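Local coordinates for apical membrane antigen 1 (Babesia divergens, PDB 4APM), which probably takes part in host-cell invasion by this apicomplexan parasite, acting at the moving junction with the host cell, and carries a bound calcium ion, at residues A17-A22 against N216-P221; A225-G230 against A344-G349; V236-A241 against E331-L336; M314-Y319 against R327-T332. All blocks are in the same frame, centred on the assembly; numbering follows the deposited sequence.

Interaction 1: A17-A22 against N216-P221; sequences AKFDLA and NCPMYP
Lys18 O takes a hydrogen bond from Ser24 OG, and Pro218 CD comes up against this same oxygen, 3.2 Å from Lys18 O. Proline ring carbons next to the nitrogen are slightly polarised, so the close approach is a tolerable one. A second carbonyl, Asn216 O, receives a bent CA-H...O contact from Lys18, with Lys18 CA 3.5 Å from Asn216 O and Lys18 CB nearer, 3.3 Å from the same oxygen. Lys18 sets its CG between the backbone N and the carbonyl carbon (chi1 66°), which runs the chain beside the 216-218 backbone and brings Lys18 CD to 3.7 Å from Cys217 O. Bends at its last two torsions then turn the amine back to Tyr15, where it bonds the backbone O and makes a cation-pi contact with the ring.

Pro218 is the compact apolar block on the other side. Its CB lies 3.5 Å from Phe19 CE1, the two side chains passing in opposite directions, while Leu21 CD2 closes on Pro218 CD at 3.8 Å. The Phe19 and Leu21 side chains and the Lys18 carbonyl thus meet one rigid, buried ring.

Cys217, disulfide-bonded to Cys51, follows helix 213-216, and Asp20 is the N-cap of helix 21-24. Asp20 and Pro218 each centre an inverse gamma turn: two helix-flanking turns pack together within this three-domain AMA1 fragment.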
loop_
_atom_site.group_PDB
_atom_site.type_symbol
_atom_site.label_atom_id
_atom_site.label_comp_id
_atom_site.label_asym_id
_atom_site.label_seq_id
_atom_site.Cartn_x
_atom_site.Cartn_y
_atom_site.Cartn_z
ATOM N N ALA A 17 0.701 1.967 -13.889
ATOM C CA ALA A 17 -0.718 2.291 -13.714
ATOM C C ALA A 17 -1.196 1.942 -12.300
ATOM O O ALA A 17 -1.881 2.735 -11.659
ATOM C CB ALA A 17 -1.579 1.611 -14.774
ATOM N N LYS A 18 -0.760 0.806 -11.778
ATOM C CA LYS A 18 -1.188 0.392 -10.438
ATOM C C LYS A 18 -0.828 1.433 -9.344
ATOM O O LYS A 18 -1.522 1.548 -8.327
ATOM C CB LYS A 18 -0.623 -0.998 -10.107
ATOM C CG LYS A 18 0.895 -1.079 -9.969
ATOM C CD LYS A 18 1.351 -2.513 -9.662
ATOM C CE LYS A 18 1.495 -3.359 -10.936
ATOM N NZ LYS A 18 2.627 -2.844 -11.793
ATOM N N PHE A 19 0.220 2.230 -9.575
ATOM C CA PHE A 19 0.762 3.067 -8.515
ATOM C C PHE A 19 -0.068 4.345 -8.388
ATOM O O PHE A 19 0.031 5.093 -7.410
ATOM C CB PHE A 19 2.250 3.344 -8.771
ATOM C CG PHE A 19 3.122 2.131 -8.559
ATOM C CD1 PHE A 19 3.518 1.758 -7.272
ATOM C CD2 PHE A 19 3.428 1.278 -9.622
ATOM C CE1 PHE A 19 4.205 0.562 -7.046
ATOM C CE2 PHE A 19 4.173 0.101 -9.410
ATOM C CZ PHE A 19 4.558 -0.258 -8.119
ATOM N N ASP A 20 -0.927 4.569 -9.368
ATOM C CA ASP A 20 -1.872 5.656 -9.305
ATOM C C ASP A 20 -3.062 5.198 -8.464
ATOM O O ASP A 20 -4.101 4.742 -8.989
ATOM C CB ASP A 20 -2.294 6.066 -10.715
ATOM C CG ASP A 20 -3.112 7.351 -10.737
ATOM O OD1 ASP A 20 -3.581 7.816 -9.666
ATOM O OD2 ASP A 20 -3.297 7.879 -11.849
ATOM N N LEU A 21 -2.875 5.293 -7.143
ATOM C CA LEU A 21 -3.835 4.790 -6.168
ATOM C C LEU A 21 -5.220 5.486 -6.188
ATOM O O LEU A 21 -6.227 4.863 -5.812
ATOM C CB LEU A 21 -3.199 4.794 -4.758
ATOM C CG LEU A 21 -2.204 3.617 -4.575
ATOM C CD1 LEU A 21 -1.312 3.839 -3.369
ATOM C CD2 LEU A 21 -2.960 2.301 -4.405
ATOM N N ALA A 22 -5.287 6.741 -6.671
ATOM C CA ALA A 22 -6.590 7.385 -6.938
ATOM C C ALA A 22 -7.430 6.557 -7.929
ATOM O O ALA A 22 -8.650 6.469 -7.796
ATOM C CB ALA A 22 -6.415 8.826 -7.456
ATOM N N ASN A 216 -3.534 -5.438 -10.354
ATOM C CA ASN A 216 -4.011 -4.058 -10.597
ATOM C C ASN A 216 -3.622 -3.071 -9.487
ATOM O O ASN A 216 -3.791 -1.867 -9.630
ATOM C CB ASN A 216 -5.536 -4.056 -10.775
ATOM C CG ASN A 216 -5.970 -4.553 -12.149
ATOM O OD1 ASN A 216 -5.183 -4.573 -13.089
ATOM N ND2 ASN A 216 -7.238 -4.914 -12.277
ATOM N N CYS A 217 -3.184 -3.614 -8.357
ATOM C CA CYS A 217 -2.884 -2.838 -7.150
ATOM C C CYS A 217 -1.396 -3.011 -6.865
ATOM O O CYS A 217 -0.847 -4.077 -7.135
ATOM C CB CYS A 217 -3.685 -3.410 -5.972
ATOM S SG CYS A 217 -5.466 -3.137 -6.031
ATOM N N PRO A 218 -0.742 -1.986 -6.292
ATOM C CA PRO A 218 0.686 -2.126 -5.990
ATOM C C PRO A 218 0.915 -2.865 -4.663
ATOM O O PRO A 218 1.251 -2.235 -3.667
ATOM C CB PRO A 218 1.137 -0.662 -5.849
ATOM C CG PRO A 218 -0.075 0.023 -5.279
ATOM C CD PRO A 218 -1.228 -0.616 -6.005
ATOM N N MET A 219 0.803 -4.191 -4.672
ATOM C CA MET A 219 0.827 -4.976 -3.432
ATOM C C MET A 219 2.229 -5.239 -2.902
ATOM O O MET A 219 2.385 -5.582 -1.735
ATOM C CB MET A 219 0.075 -6.306 -3.609
ATOM C CG MET A 219 -1.368 -6.135 -4.095
ATOM S SD MET A 219 -2.348 -4.989 -3.075
ATOM C CE MET A 219 -2.155 -5.723 -1.470
ATOM N N TYR A 220 3.252 -5.024 -3.730
ATOM C CA TYR A 220 4.608 -5.384 -3.314
ATOM C C TYR A 220 5.616 -4.263 -3.437
ATOM O O TYR A 220 5.682 -3.588 -4.466
ATOM C CB TYR A 220 5.093 -6.663 -4.030
ATOM C CG TYR A 220 4.039 -7.746 -4.031
ATOM C CD1 TYR A 220 3.682 -8.398 -2.854
ATOM C CD2 TYR A 220 3.306 -8.020 -5.177
ATOM C CE1 TYR A 220 2.658 -9.336 -2.837
ATOM C CE2 TYR A 220 2.282 -8.961 -5.172
ATOM C CZ TYR A 220 1.968 -9.615 -4.005
ATOM O OH TYR A 220 0.940 -10.541 -4.006
ATOM N N PRO A 221 6.460 -4.097 -2.401
ATOM C CA PRO A 221 7.635 -3.257 -2.576
ATOM C C PRO A 221 8.397 -3.653 -3.869
ATOM O O PRO A 221 8.516 -4.850 -4.175
ATOM C CB PRO A 221 8.481 -3.579 -1.330
ATOM C CG PRO A 221 7.490 -4.037 -0.319
ATOM C CD PRO A 221 6.480 -4.816 -1.116
#

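Interaction 2: A225-G230 against A344-G349; sequences AIFGRG and AMTAVG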
loop_
_atom_site.group_PDB
_atom_site.type_symbol
_atom_site.label_atom_id
_atom_site.label_comp_id
_atom_site.label_asym_id
_atom_site.label_seq_id
_atom_site.Cartn_x
_atom_site.Cartn_y
_atom_site.Cartn_z
ATOM N N ALA A 225 14.561 0.018 -6.343
ATOM C CA ALA A 225 13.781 1.047 -7.065
ATOM C C ALA A 225 13.555 2.285 -6.242
ATOM O O ALA A 225 13.295 2.213 -5.030
ATOM C CB ALA A 225 12.440 0.482 -7.524
ATOM N N ILE A 226 13.602 3.417 -6.930
ATOM C CA ILE A 226 13.224 4.700 -6.388
ATOM C C ILE A 226 12.103 5.222 -7.287
ATOM O O ILE A 226 12.193 5.124 -8.514
ATOM C CB ILE A 226 14.379 5.706 -6.497
ATOM C CG1 ILE A 226 15.572 5.271 -5.645
ATOM C CG2 ILE A 226 13.914 7.123 -6.148
ATOM C CD1 ILE A 226 16.830 6.055 -5.961
ATOM N N PHE A 227 11.040 5.739 -6.673
ATOM C CA PHE A 227 9.902 6.321 -7.412
ATOM C C PHE A 227 10.292 7.630 -8.102
ATOM O O PHE A 227 10.916 8.486 -7.484
ATOM C CB PHE A 227 8.760 6.636 -6.440
ATOM C CG PHE A 227 8.029 5.433 -5.946
ATOM C CD1 PHE A 227 7.436 4.556 -6.841
ATOM C CD2 PHE A 227 7.850 5.227 -4.578
ATOM C CE1 PHE A 227 6.718 3.463 -6.395
ATOM C CE2 PHE A 227 7.098 4.152 -4.134
ATOM C CZ PHE A 227 6.542 3.258 -5.044
ATOM N N GLY A 228 9.853 7.818 -9.344
ATOM C CA GLY A 228 10.104 9.070 -10.049
ATOM C C GLY A 228 8.948 9.528 -10.921
ATOM O O GLY A 228 7.952 8.816 -11.088
ATOM N N ARG A 229 9.090 10.717 -11.498
ATOM C CA ARG A 229 8.247 11.120 -12.619
ATOM C C ARG A 229 9.083 11.477 -13.842
ATOM O O ARG A 229 10.194 12.015 -13.725
ATOM C CB ARG A 229 7.322 12.293 -12.229
ATOM C CG ARG A 229 6.274 11.928 -11.162
ATOM C CD ARG A 229 5.454 13.129 -10.707
ATOM N NE ARG A 229 4.779 13.775 -11.830
ATOM C CZ ARG A 229 3.727 13.269 -12.474
ATOM N NH1 ARG A 229 3.210 12.106 -12.107
ATOM N NH2 ARG A 229 3.183 13.936 -13.482
ATOM N N GLY A 230 8.545 11.165 -15.013
ATOM C CA GLY A 230 9.196 11.495 -16.269
ATOM C C GLY A 230 9.452 12.980 -16.375
ATOM O O GLY A 230 8.594 13.800 -16.021
ATOM N N ALA A 344 10.782 0.640 -3.140
ATOM C CA ALA A 344 9.716 1.576 -3.464
ATOM C C ALA A 344 8.451 0.966 -2.901
ATOM O O ALA A 344 8.005 -0.080 -3.366
ATOM C CB ALA A 344 9.596 1.755 -4.978
ATOM N N MET A 345 7.919 1.580 -1.855
ATOM C CA MET A 345 6.818 0.997 -1.089
ATOM C C MET A 345 5.536 1.836 -1.193
ATOM O O MET A 345 5.606 3.043 -1.461
ATOM C CB MET A 345 7.259 0.862 0.354
ATOM C CG MET A 345 8.557 0.045 0.451
ATOM S SD MET A 345 9.117 -0.007 2.128
ATOM C CE MET A 345 8.041 -1.287 2.793
ATOM N N THR A 346 4.375 1.206 -0.985
ATOM C CA THR A 346 3.121 1.951 -1.005
ATOM C C THR A 346 2.275 1.646 0.238
ATOM O O THR A 346 2.517 0.629 0.933
ATOM C CB THR A 346 2.276 1.699 -2.276
ATOM O OG1 THR A 346 1.529 0.504 -2.115
ATOM C CG2 THR A 346 3.126 1.591 -3.546
ATOM N N ALA A 347 1.333 2.552 0.537
ATOM C CA ALA A 347 0.472 2.416 1.705
ATOM C C ALA A 347 -0.461 1.181 1.638
ATOM O O ALA A 347 -1.009 0.774 2.672
ATOM C CB ALA A 347 -0.363 3.684 1.912
ATOM N N VAL A 348 -0.698 0.608 0.453
ATOM C CA VAL A 348 -1.606 -0.572 0.430
ATOM C C VAL A 348 -0.855 -1.891 0.494
ATOM O O VAL A 348 -1.425 -2.926 0.893
ATOM C CB VAL A 348 -2.576 -0.600 -0.774
ATOM C CG1 VAL A 348 -3.461 0.634 -0.794
ATOM C CG2 VAL A 348 -1.817 -0.732 -2.070
ATOM N N GLY A 349 0.429 -1.836 0.122
ATOM C CA GLY A 349 1.227 -3.022 -0.132
ATOM C C GLY A 349 1.927 -3.527 1.113
ATOM O O GLY A 349 1.946 -2.870 2.154
#
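Phe227 and Ala344 join two beta sheets: strand 225-231 belongs to a mixed sheet, strand 342-346 to the edge of an antiparallel four-stranded one, and the N-to-C directions of the short strands differ by 67°, with their axes 6.9 Å apart at the closest.

The apolar contacts come first. Ala344 CB sits over one face of the Phe227 ring as a CH-pi contact, 3.5 Å from the ring centroid and 16° off its normal. A methyl group is small enough to let the flat ring come close to the strand. Phe227 holds CG anti to its carbonyl carbon (chi1 -73°), which carries the ring across to the other sheet. Beside it Ala225 CB meets Ala344 CB at 4.0 Å. Thr346 CG2 approaches Phe227 CZ obliquely at 4.1 Å. Another aromatic, Trp316, packs edge-to-face with Phe227.

Polar contacts are fewer. Thr346 OG1 receives weak bonds from Val348 N and Gly349 N, weakly tying Thr346 to the turn that follows. Across the contact, the slightly positive rim of the ring turns to a carbonyl: Phe227 CE2 lies 3.3 Å from Met345 O, which is in the ring plane.

Interaction 3: V236-A241 against E331-L336; sequences VAIESA and ETPNCL
Ile238 packs against Glu331 and Pro333 where the polypeptide leading into a classic beta bulge passes the residues just after strand 234-237; in the bulge, at the start of strand 335-339, Asn334 and Cys335 both face Gly228. Ile238 and Glu331 carry most of the contact, with Pro333 at the tip of the isoleucine. The touching parts run in nearly opposite directions, 156° apart.

Ile238 fills the gap between them. Its CG1 lies beside the backbone N (chi1 -76°) and the chain then extends, so that the terminal CD1 reaches over to Pro333, 3.7 Å from Pro333 CA. The other branch, Ile238 CG2, lies against the side chain of Glu331, 4.1 Å from Glu331 CB. A beta-branched residue suits this place because its two arms can touch two different neighbours, and a proline offers a firm apolar surface to one of them.

Toward the rim the contact becomes acidic. Glu239 and Glu331 send extended side chains obliquely across one another, their carboxylate planes 65° apart, and Glu239 OE2 comes within 3.5 Å of Glu331 OE2. One water donates to both, with its oxygen 3.0 Å from Glu239 OE2 and 2.8 Å from Glu331 OE2. This bridge probably eases the like-charge approach, although closeness of this kind may raise the proton affinity of either acid.

At the far end the Cys335 sulfur is disulfide-bonded to Cys235, just ahead of Val236. Strand 225-231 lies between strands 234-237 and 335-339 in the sheet, with Arg229 bonding Thr332 O; Met16 of helix 8-16 packs on Pro333, and Trp12 of that helix on Cys335.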
loop_
_atom_site.group_PDB
_atom_site.type_symbol
_atom_site.label_atom_id
_atom_site.label_comp_id
_atom_site.label_asym_id
_atom_site.label_seq_id
_atom_site.Cartn_x
_atom_site.Cartn_y
_atom_site.Cartn_z
ATOM N N VAL A 236 13.044 11.094 -13.184
ATOM C CA VAL A 236 13.624 11.883 -12.086
ATOM C C VAL A 236 12.986 11.518 -10.722
ATOM O O VAL A 236 11.767 11.534 -10.576
ATOM C CB VAL A 236 13.488 13.416 -12.343
ATOM C CG1 VAL A 236 14.126 14.219 -11.217
ATOM C CG2 VAL A 236 14.103 13.803 -13.682
ATOM N N ALA A 237 13.826 11.195 -9.737
ATOM C CA ALA A 237 13.383 10.907 -8.380
ATOM C C ALA A 237 12.444 11.993 -7.864
ATOM O O ALA A 237 12.725 13.197 -8.013
ATOM C CB ALA A 237 14.585 10.764 -7.456
ATOM N N ILE A 238 11.338 11.566 -7.249
ATOM C CA ILE A 238 10.347 12.487 -6.688
ATOM C C ILE A 238 10.815 13.013 -5.327
ATOM O O ILE A 238 11.266 12.236 -4.471
ATOM C CB ILE A 238 8.961 11.799 -6.545
ATOM C CG1 ILE A 238 8.294 11.680 -7.890
ATOM C CG2 ILE A 238 8.048 12.575 -5.606
ATOM C CD1 ILE A 238 7.226 10.613 -7.929
ATOM N N GLU A 239 10.667 14.320 -5.112
ATOM C CA GLU A 239 11.102 14.962 -3.863
ATOM C C GLU A 239 10.262 14.497 -2.674
ATOM O O GLU A 239 9.078 14.174 -2.811
ATOM C CB GLU A 239 11.019 16.488 -3.979
ATOM C CG GLU A 239 9.609 16.979 -4.251
ATOM C CD GLU A 239 9.455 18.478 -4.079
ATOM O OE1 GLU A 239 10.451 19.159 -3.724
ATOM O OE2 GLU A 239 8.321 18.965 -4.275
ATOM N N SER A 240 10.884 14.460 -1.508
ATOM C CA SER A 240 10.218 13.975 -0.319
ATOM C C SER A 240 9.171 14.982 0.108
ATOM O O SER A 240 9.405 16.191 0.022
ATOM C CB SER A 240 11.239 13.793 0.791
ATOM O OG SER A 240 12.375 13.136 0.289
ATOM N N ALA A 241 8.016 14.495 0.558
ATOM C CA ALA A 241 7.109 15.322 1.348
ATOM C C ALA A 241 7.719 15.514 2.732
ATOM O O ALA A 241 7.695 16.607 3.292
ATOM C CB ALA A 241 5.720 14.669 1.454
ATOM N N GLU A 331 3.432 12.890 -4.505
ATOM C CA GLU A 331 3.125 12.990 -5.922
ATOM C C GLU A 331 3.014 11.590 -6.495
ATOM O O GLU A 331 3.730 10.667 -6.059
ATOM C CB GLU A 331 4.220 13.770 -6.662
ATOM C CG GLU A 331 4.417 15.206 -6.180
ATOM C CD GLU A 331 5.668 15.863 -6.768
ATOM O OE1 GLU A 331 6.123 15.437 -7.868
ATOM O OE2 GLU A 331 6.204 16.802 -6.127
ATOM N N THR A 332 2.164 11.443 -7.502
ATOM C CA THR A 332 1.919 10.144 -8.101
ATOM C C THR A 332 3.136 9.719 -8.921
ATOM O O THR A 332 3.579 10.454 -9.780
ATOM C CB THR A 332 0.661 10.182 -8.988
ATOM O OG1 THR A 332 -0.478 10.502 -8.186
ATOM C CG2 THR A 332 0.425 8.840 -9.646
ATOM N N PRO A 333 3.728 8.557 -8.612
ATOM C CA PRO A 333 4.862 8.144 -9.443
ATOM C C PRO A 333 4.381 7.650 -10.805
ATOM O O PRO A 333 3.278 7.078 -10.903
ATOM C CB PRO A 333 5.466 6.975 -8.661
ATOM C CG PRO A 333 4.889 7.068 -7.284
ATOM C CD PRO A 333 3.538 7.682 -7.445
ATOM N N ASN A 334 5.191 7.865 -11.841
ATOM C CA ASN A 334 4.906 7.297 -13.169
ATOM C C ASN A 334 6.145 6.700 -13.858
ATOM O O ASN A 334 6.080 6.287 -15.022
ATOM C CB ASN A 334 4.170 8.305 -14.092
ATOM C CG ASN A 334 5.041 9.494 -14.494
ATOM O OD1 ASN A 334 6.268 9.396 -14.526
ATOM N ND2 ASN A 334 4.401 10.628 -14.802
ATOM N N CYS A 335 7.246 6.596 -13.106
ATOM C CA CYS A 335 8.395 5.764 -13.504
ATOM C C CYS A 335 9.269 5.413 -12.298
ATOM O O CYS A 335 9.087 5.953 -11.192
ATOM C CB CYS A 335 9.238 6.506 -14.531
ATOM S SG CYS A 335 9.847 8.063 -13.855
ATOM N N LEU A 336 10.236 4.529 -12.521
ATOM C CA LEU A 336 11.160 4.107 -11.473
ATOM C C LEU A 336 12.605 4.387 -11.933
ATOM O O LEU A 336 12.878 4.401 -13.125
ATOM C CB LEU A 336 10.979 2.611 -11.166
ATOM C CG LEU A 336 9.600 2.077 -10.745
ATOM C CD1 LEU A 336 9.673 0.586 -10.463
ATOM C CD2 LEU A 336 9.038 2.816 -9.540
HETATM O O HOH W 1 6.100 17.248 -3.359
#

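Interaction 4: M314-Y319 against R327-T332; sequences MNWANY and RVIEET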
loop_
_atom_site.group_PDB
_atom_site.type_symbol
_atom_site.label_atom_id
_atom_site.label_comp_id
_atom_site.label_asym_id
_atom_site.label_seq_id
_atom_site.Cartn_x
_atom_site.Cartn_y
_atom_site.Cartn_z
ATOM N N MET A 314 -0.255 10.906 1.149
ATOM C CA MET A 314 1.129 10.474 1.003
ATOM C C MET A 314 1.199 8.962 0.989
ATOM O O MET A 314 1.441 8.348 2.028
ATOM C CB MET A 314 1.971 11.020 2.133
ATOM C CG MET A 314 1.732 12.493 2.356
ATOM S SD MET A 314 2.936 13.168 3.511
ATOM C CE MET A 314 2.216 14.786 3.780
ATOM N N ASN A 315 1.055 8.379 -0.202
ATOM C CA ASN A 315 0.768 6.947 -0.378
ATOM C C ASN A 315 1.959 6.040 -0.736
ATOM O O ASN A 315 1.771 4.847 -0.970
ATOM C CB ASN A 315 -0.317 6.759 -1.454
ATOM C CG ASN A 315 -1.631 7.445 -1.092
ATOM O OD1 ASN A 315 -1.969 7.584 0.093
ATOM N ND2 ASN A 315 -2.417 7.816 -2.120
ATOM N N TRP A 316 3.146 6.624 -0.870
ATOM C CA TRP A 316 4.315 5.931 -1.432
ATOM C C TRP A 316 5.512 6.405 -0.673
ATOM O O TRP A 316 5.525 7.545 -0.153
ATOM C CB TRP A 316 4.512 6.268 -2.919
ATOM C CG TRP A 316 3.256 6.322 -3.775
ATOM C CD1 TRP A 316 2.743 5.311 -4.592
ATOM C CD2 TRP A 316 2.360 7.475 -3.987
ATOM N NE1 TRP A 316 1.600 5.748 -5.256
ATOM C CE2 TRP A 316 1.321 7.029 -4.924
ATOM C CE3 TRP A 316 2.287 8.762 -3.469
ATOM C CZ2 TRP A 316 0.309 7.868 -5.354
ATOM C CZ3 TRP A 316 1.251 9.611 -3.922
ATOM C CH2 TRP A 316 0.293 9.168 -4.846
ATOM N N ALA A 317 6.499 5.522 -0.532
ATOM C CA ALA A 317 7.752 5.863 0.153
ATOM C C ALA A 317 8.927 5.128 -0.476
ATOM O O ALA A 317 8.765 4.030 -1.032
ATOM C CB ALA A 317 7.665 5.536 1.643
ATOM N N ASN A 318 10.097 5.759 -0.406
ATOM C CA ASN A 318 11.357 5.138 -0.797
ATOM C C ASN A 318 12.145 4.831 0.428
ATOM O O ASN A 318 12.456 5.721 1.209
ATOM C CB ASN A 318 12.175 6.101 -1.625
ATOM C CG ASN A 318 11.400 6.652 -2.781
ATOM O OD1 ASN A 318 10.787 7.710 -2.662
ATOM N ND2 ASN A 318 11.341 5.902 -3.874
ATOM N N TYR A 319 12.446 3.560 0.617
ATOM C CA TYR A 319 13.237 3.146 1.733
ATOM C C TYR A 319 14.605 2.714 1.238
ATOM O O TYR A 319 14.721 1.756 0.479
ATOM C CB TYR A 319 12.573 2.002 2.472
ATOM C CG TYR A 319 13.448 1.481 3.562
ATOM C CD1 TYR A 319 13.844 2.310 4.615
ATOM C CD2 TYR A 319 14.009 0.210 3.469
ATOM C CE1 TYR A 319 14.671 1.831 5.626
ATOM C CE2 TYR A 319 14.843 -0.268 4.450
ATOM C CZ TYR A 319 15.178 0.543 5.515
ATOM O OH TYR A 319 16.037 0.063 6.454
ATOM N N ARG A 327 11.986 8.155 2.678
ATOM C CA ARG A 327 11.464 9.381 2.083
ATOM C C ARG A 327 9.995 9.203 1.696
ATOM O O ARG A 327 9.694 8.507 0.736
ATOM C CB ARG A 327 12.285 9.798 0.861
ATOM C CG ARG A 327 13.776 10.007 1.129
ATOM C CD ARG A 327 14.430 10.794 -0.022
ATOM N NE ARG A 327 14.285 10.120 -1.324
ATOM C CZ ARG A 327 13.496 10.532 -2.328
ATOM N NH1 ARG A 327 12.775 11.658 -2.235
ATOM N NH2 ARG A 327 13.465 9.840 -3.459
ATOM N N VAL A 328 9.083 9.811 2.440
ATOM C CA VAL A 328 7.700 9.735 2.038
ATOM C C VAL A 328 7.287 10.838 1.070
ATOM O O VAL A 328 7.798 11.960 1.141
ATOM C CB VAL A 328 6.707 9.340 3.171
ATOM C CG1 VAL A 328 7.405 9.085 4.497
ATOM C CG2 VAL A 328 5.480 10.241 3.252
ATOM N N ILE A 329 6.555 10.435 0.034
ATOM C CA ILE A 329 6.224 11.312 -1.083
ATOM C C ILE A 329 4.714 11.407 -1.313
ATOM O O ILE A 329 3.955 10.551 -0.900
ATOM C CB ILE A 329 6.914 10.882 -2.397
ATOM C CG1 ILE A 329 6.481 9.464 -2.809
ATOM C CG2 ILE A 329 8.437 11.050 -2.280
ATOM C CD1 ILE A 329 6.962 9.029 -4.185
ATOM N N GLU A 330 4.292 12.467 -1.983
ATOM C CA GLU A 330 2.884 12.703 -2.146
ATOM C C GLU A 330 2.474 12.956 -3.585
ATOM O O GLU A 330 1.301 13.195 -3.848
ATOM C CB GLU A 330 2.405 13.839 -1.239
ATOM C CG GLU A 330 2.841 15.240 -1.667
ATOM C CD GLU A 330 2.568 16.261 -0.573
ATOM O OE1 GLU A 330 1.644 16.050 0.253
ATOM O OE2 GLU A 330 3.311 17.251 -0.503
ATOM N N GLU A 331 3.432 12.890 -4.505
ATOM C CA GLU A 331 3.125 12.990 -5.922
ATOM C C GLU A 331 3.014 11.590 -6.495
ATOM O O GLU A 331 3.730 10.667 -6.059
ATOM C CB GLU A 331 4.220 13.770 -6.662
ATOM C CG GLU A 331 4.417 15.206 -6.180
ATOM C CD GLU A 331 5.668 15.863 -6.768
ATOM O OE1 GLU A 331 6.123 15.437 -7.868
ATOM O OE2 GLU A 331 6.204 16.802 -6.127
ATOM N N THR A 332 2.164 11.443 -7.502
ATOM C CA THR A 332 1.919 10.144 -8.101
ATOM C C THR A 332 3.136 9.719 -8.921
ATOM O O THR A 332 3.579 10.454 -9.780
ATOM C CB THR A 332 0.661 10.182 -8.988
ATOM O OG1 THR A 332 -0.478 10.502 -8.186
ATOM C CG2 THR A 332 0.425 8.840 -9.646
#
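Trp316 is the apolar centre of a beta hairpin made by strands 316-320 and 325-329. Its CG is anti to the carbonyl carbon (chi1 -42°), which swings the indole back over the residues that follow the second strand. Glu331 O and Thr332 CA lie over one face of the ring system, the latter as a CH-pi contact 4.2 Å from the centroid of the six-membered ring; Asn315 CB covers the opposite face. A broad flat ring suits the place, since it can be clasped by backbone from one side while Trp316 CB rests on Ile329 CG1 at 3.8 Å.

On the other face of the sheet Ala317 pairs with Val328, a non-hydrogen-bonded pair, in which the alpha carbons naturally come close; the small alanine leaves Val328 and Met314 to fill this face. Met314 CB lies 3.8 Å from Val328 CG2, and its thioether chain crosses that valine at about a right angle.

Farther out, the side chains of Met314 and Glu330 run side by side, the glutamate reaching the exposed rim. Arg327 bends at chi3 and its NH1 bonds Ile238 O and Ser240 OG outside the hairpin. Backbone bonds clamp the strands themselves: Ile329 N donates to Trp316 O at 3.1 Å, nearly straight. Asn318 and Arg327 form a hydrogen-bonded pair, Asn318 N giving to Arg327 O at 3.0 Å and Arg327 N returning the bond to Asn318 O at 2.9 Å.

How the interactions relate
Interactions 2, 3 and 4 form one block, with interaction 2 about 7 Å from interaction 3 and about 6 Å from interaction 4, centre to centre. Interaction 4 continues the sheet of strand 342-346, where Met345 N lies 2.7 Å from Ala317 O, and shares Glu331 and Thr332 with interaction 3. The bulge of interaction 3 meets strand 225-231 of interaction 2, Gly228 N standing 2.7 Å from Cys335 O. Interaction 1 lies alongside: Phe19 O is 2.7 Å from Trp316 NE1, a probable hydrogen bond, and Phe19 CD1 packs 3.7 Å from Phe227 CE1. Interactions 3 and 4 are both nested in the loop closed by interaction 2. All four lie away from the calcium site at Gly120 and Asp122.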